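Side-chain contacts in hypothetical protein (Deinococcus radiodurans, PDB 1U5K), which probably takes part in DNA repair and RecF-pathway recombination, and binds a zinc ion: residues G32-I37 against V56-Y61; G44-S49 against A69-A74. All blocks are in the same frame, centred on the assembly; numbering follows the deposited sequence.

Interaction 1: residues G32-I37 against V56-Y61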
# COMPACT_ATOMS: atom_id res chain seq x y z
N GLY A 32 -7.03 -8.50 21.81
CA GLY A 32 -7.32 -7.52 20.79
C GLY A 32 -6.06 -6.95 20.19
O GLY A 32 -4.94 -7.31 20.54
N LYS A 33 -6.26 -6.04 19.24
CA LYS A 33 -5.16 -5.31 18.64
C LYS A 33 -4.63 -4.28 19.63
O LYS A 33 -5.45 -3.66 20.31
CB LYS A 33 -5.67 -4.56 17.41
CG LYS A 33 -6.06 -5.36 16.18
CD LYS A 33 -6.42 -4.32 15.10
CE LYS A 33 -7.36 -4.83 14.05
NZ LYS A 33 -7.20 -4.11 12.74
N LEU A 34 -3.32 -4.03 19.64
CA LEU A 34 -2.68 -3.08 20.53
C LEU A 34 -1.65 -2.26 19.76
O LEU A 34 -0.78 -2.83 19.11
CB LEU A 34 -1.99 -3.81 21.69
CG LEU A 34 -1.13 -3.01 22.68
CD1 LEU A 34 -1.94 -1.94 23.39
CD2 LEU A 34 -0.51 -3.97 23.68
N LYS A 35 -1.76 -0.94 19.83
CA LYS A 35 -0.76 -0.00 19.34
C LYS A 35 -0.08 0.67 20.53
O LYS A 35 -0.74 1.08 21.48
CB LYS A 35 -1.41 1.04 18.42
CG LYS A 35 -0.42 1.85 17.60
CD LYS A 35 -1.04 2.43 16.33
CE LYS A 35 -0.17 3.52 15.71
NZ LYS A 35 -0.87 4.39 14.72
N ALA A 36 1.24 0.73 20.50
CA ALA A 36 2.02 1.32 21.58
C ALA A 36 3.36 1.84 21.06
O ALA A 36 3.83 1.45 20.00
CB ALA A 36 2.26 0.30 22.66
N ILE A 37 3.98 2.72 21.85
CA ILE A 37 5.22 3.40 21.51
C ILE A 37 6.28 3.11 22.57
O ILE A 37 5.99 3.25 23.76
CB ILE A 37 4.99 4.93 21.38
CG1 ILE A 37 6.30 5.65 21.04
CG2 ILE A 37 4.42 5.55 22.65
CD1 ILE A 37 6.05 7.04 20.45
N VAL A 56 6.02 -11.12 22.02
CA VAL A 56 6.58 -10.38 23.14
C VAL A 56 5.59 -10.24 24.29
O VAL A 56 4.38 -10.22 24.07
CB VAL A 56 7.09 -9.00 22.72
CG1 VAL A 56 8.16 -9.15 21.67
CG2 VAL A 56 5.94 -8.11 22.24
N GLY A 57 6.12 -10.16 25.50
CA GLY A 57 5.40 -9.73 26.69
C GLY A 57 5.80 -8.29 26.96
O GLY A 57 6.98 -7.93 26.91
N VAL A 58 4.80 -7.44 27.16
CA VAL A 58 5.03 -6.02 27.34
C VAL A 58 4.22 -5.53 28.53
O VAL A 58 3.07 -5.93 28.73
CB VAL A 58 4.62 -5.16 26.13
CG1 VAL A 58 5.59 -5.34 24.98
CG2 VAL A 58 3.19 -5.42 25.67
N GLN A 59 4.84 -4.65 29.31
CA GLN A 59 4.11 -3.85 30.28
C GLN A 59 3.85 -2.49 29.64
O GLN A 59 4.77 -1.78 29.26
CB GLN A 59 4.93 -3.70 31.56
CG GLN A 59 4.23 -2.92 32.65
CD GLN A 59 5.00 -2.99 33.95
OE1 GLN A 59 4.74 -3.87 34.76
NE2 GLN A 59 5.99 -2.11 34.11
N VAL A 60 2.58 -2.12 29.57
CA VAL A 60 2.22 -0.86 28.93
C VAL A 60 1.48 0.06 29.89
O VAL A 60 0.69 -0.39 30.72
CB VAL A 60 1.34 -1.02 27.67
CG1 VAL A 60 2.19 -1.49 26.51
CG2 VAL A 60 0.16 -1.92 27.91
N TYR A 61 1.71 1.35 29.70
CA TYR A 61 1.06 2.39 30.49
C TYR A 61 0.16 3.23 29.59
O TYR A 61 0.63 3.79 28.61
CB TYR A 61 2.14 3.29 31.08
CG TYR A 61 1.62 4.55 31.73
CD1 TYR A 61 1.06 4.51 33.01
CD2 TYR A 61 1.72 5.79 31.10
CE1 TYR A 61 0.61 5.66 33.64
CE2 TYR A 61 1.25 6.94 31.70
CZ TYR A 61 0.66 6.87 32.97
OH TYR A 61 0.18 7.98 33.62
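L34 and A36 meet V58 and V60 through methyl groups alone, and a doubly held polar atom of 32-37 is K33 NZ, which makes a salt bridge to D100 OD1 and a hydrogen bond to F103 O. Both segments are strands of the OB-fold in the N-terminal part of RecO, whose sheet runs 1-2-3-5-4. Strand 69-78 lies between the two in that order, so 32-37 and 56-61 are not paired edge to edge. The nearest CA atoms, those of A36 and V60, are 7.7 Å apart, in keeping with this, and the backbone bonds of each strand go to other neighbours, L34 to L27, A36 to V25 and V56 to G10. What joins the segments is therefore side-chain packing across the inside of the curled sheet. Alternation supplies it. L34, A36, V58 and V60 start out toward the opposite segment, whereas K33, K35, Q59 and Y61 take the intervening positions. Only 113 Å² is buried between the two, most of it on L34 and V60. The reach of L34 follows from its torsions: CG is anti to the backbone N (chi1 174°), and with chi2 at 60° the CD2 branch continues the extended zigzag away from CA. That methyl ends 4.4 Å from V58 CG2. A36 has just CB to offer and sits 4.2 Å from V60 CG1, which enters from the other strand. These are loose van der Waals approaches. V71 of strand 69-78 also touches A36, and A74 touches V58. Within 56-61 itself the two valines, two residues apart on the same face, pack on each other, V60 CG1 lying 4.1 Å from V58 CG2.

Interaction 2: residues G44-S49 against A69-A74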
# COMPACT_ATOMS: atom_id res chain seq x y z
N GLY A 44 18.00 1.88 23.14
CA GLY A 44 18.02 1.28 24.48
C GLY A 44 17.82 -0.24 24.45
O GLY A 44 18.11 -0.87 23.44
N PRO A 45 17.33 -0.83 25.54
CA PRO A 45 17.26 -2.29 25.68
C PRO A 45 16.13 -3.00 24.93
O PRO A 45 16.13 -4.23 24.84
CB PRO A 45 17.22 -2.66 27.15
N LEU A 46 15.18 -2.25 24.38
CA LEU A 46 13.93 -2.80 23.85
C LEU A 46 13.88 -2.97 22.33
O LEU A 46 12.94 -3.57 21.81
CB LEU A 46 12.75 -1.93 24.27
CG LEU A 46 12.76 -1.38 25.70
CD1 LEU A 46 11.53 -0.50 25.94
CD2 LEU A 46 12.84 -2.50 26.73
N SER A 47 14.88 -2.44 21.64
CA SER A 47 14.88 -2.33 20.18
C SER A 47 14.78 -3.67 19.46
O SER A 47 13.96 -3.84 18.55
CB SER A 47 16.14 -1.61 19.70
OG SER A 47 16.00 -1.27 18.33
N SER A 48 15.59 -4.63 19.89
CA SER A 48 15.67 -5.91 19.20
C SER A 48 14.45 -6.80 19.45
O SER A 48 14.01 -7.50 18.54
CB SER A 48 16.94 -6.65 19.60
OG SER A 48 16.87 -6.95 20.98
N SER A 49 13.93 -6.76 20.67
CA SER A 49 12.73 -7.53 20.99
C SER A 49 11.50 -7.09 20.18
O SER A 49 10.74 -7.95 19.74
CB SER A 49 12.41 -7.54 22.49
OG SER A 49 11.99 -6.26 22.95
N ALA A 69 -0.65 4.14 24.13
CA ALA A 69 -0.02 3.43 25.24
C ALA A 69 1.49 3.41 25.05
O ALA A 69 2.00 3.30 23.93
CB ALA A 69 -0.56 2.02 25.37
N SER A 70 2.21 3.51 26.16
CA SER A 70 3.66 3.59 26.13
C SER A 70 4.21 2.28 26.70
O SER A 70 3.64 1.74 27.63
CB SER A 70 4.11 4.85 26.88
OG SER A 70 4.87 4.50 28.01
N VAL A 71 5.26 1.75 26.09
CA VAL A 71 5.85 0.47 26.49
C VAL A 71 6.90 0.76 27.56
O VAL A 71 7.81 1.56 27.33
CB VAL A 71 6.56 -0.27 25.33
CG1 VAL A 71 7.25 -1.53 25.83
CG2 VAL A 71 5.60 -0.61 24.22
N LYS A 72 6.75 0.13 28.72
CA LYS A 72 7.65 0.36 29.84
C LYS A 72 8.67 -0.79 29.91
O LYS A 72 9.84 -0.57 30.22
CB LYS A 72 6.85 0.52 31.14
CG LYS A 72 6.02 1.81 31.18
CD LYS A 72 6.16 2.62 32.49
CE LYS A 72 5.40 3.96 32.55
NZ LYS A 72 4.71 4.38 33.83
N GLN A 73 8.21 -2.01 29.64
CA GLN A 73 9.11 -3.16 29.54
C GLN A 73 8.67 -4.10 28.42
O GLN A 73 7.50 -4.17 28.04
CB GLN A 73 9.13 -3.94 30.85
CG GLN A 73 9.77 -3.23 32.03
CD GLN A 73 9.43 -3.91 33.34
OE1 GLN A 73 9.15 -5.11 33.36
NE2 GLN A 73 9.44 -3.16 34.44
N ALA A 74 9.63 -4.84 27.89
CA ALA A 74 9.35 -5.80 26.83
C ALA A 74 10.28 -6.99 26.98
O ALA A 74 11.49 -6.82 27.18
CB ALA A 74 9.52 -5.14 25.47
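L46 reaches A74 and V71 because its CG stands anti to the carbonyl carbon (chi1 -40°) and CD1 runs on outward in line, leaving CD2 to branch off toward A74. In S49 the first torsion sets OG between the backbone N and the carbonyl carbon. From there it folds back to donate a 3.1 Å hydrogen bond to L46 O, with a C=O...donor angle of 120° and the donor 39° above the carbonyl plane. The bond ties the side chain to its own turn, where 47-49 have helical backbone angles without regular helix bonds, and the same OG lies 3.7 Å from A74 CB. The two branches of L46 divide their targets: CD1 is 4.4 Å from V71 CG1, while CD2 is 4.1 Å from A74 N and also passes near A74 CB. S47 O is bonded to R15 NH1 on strand 5-17, while the bond of S49 O to H54 ND1 stays within the loop. V71 and A74 could not both face the loop in a regular strand, being three residues apart. The evidence for the irregularity is that K72 and Q73 point away together and both face Q59, with K72 at a helix-like psi. This is a classic beta bulge, here in the fifth strand of an OB-fold, packed on by the loop that joins its third and fourth strands.

In the fold
Interaction 1 is mostly buried and wholly aliphatic, two strands meeting across the inside of the sheet, whereas interaction 2 is partly buried and mixes leucine, valine and alanine with a serine hydroxyl where a loop lies on one strand. The centres of interactions 1 and 2 are about 10 Å apart, and their segments alternate along the chain. Strand 69-78 connects them: it pairs with 32-38 on one edge (backbone bonds of I37 with A69 and V71) and with 55-61 on the other, through probable hydrogen bonds of 2.8 Å from Y61 N to S70 O and from K72 N to Q59 O. V56 CG1 packs 3.4 Å from S49 O. Neither lies near the zinc site.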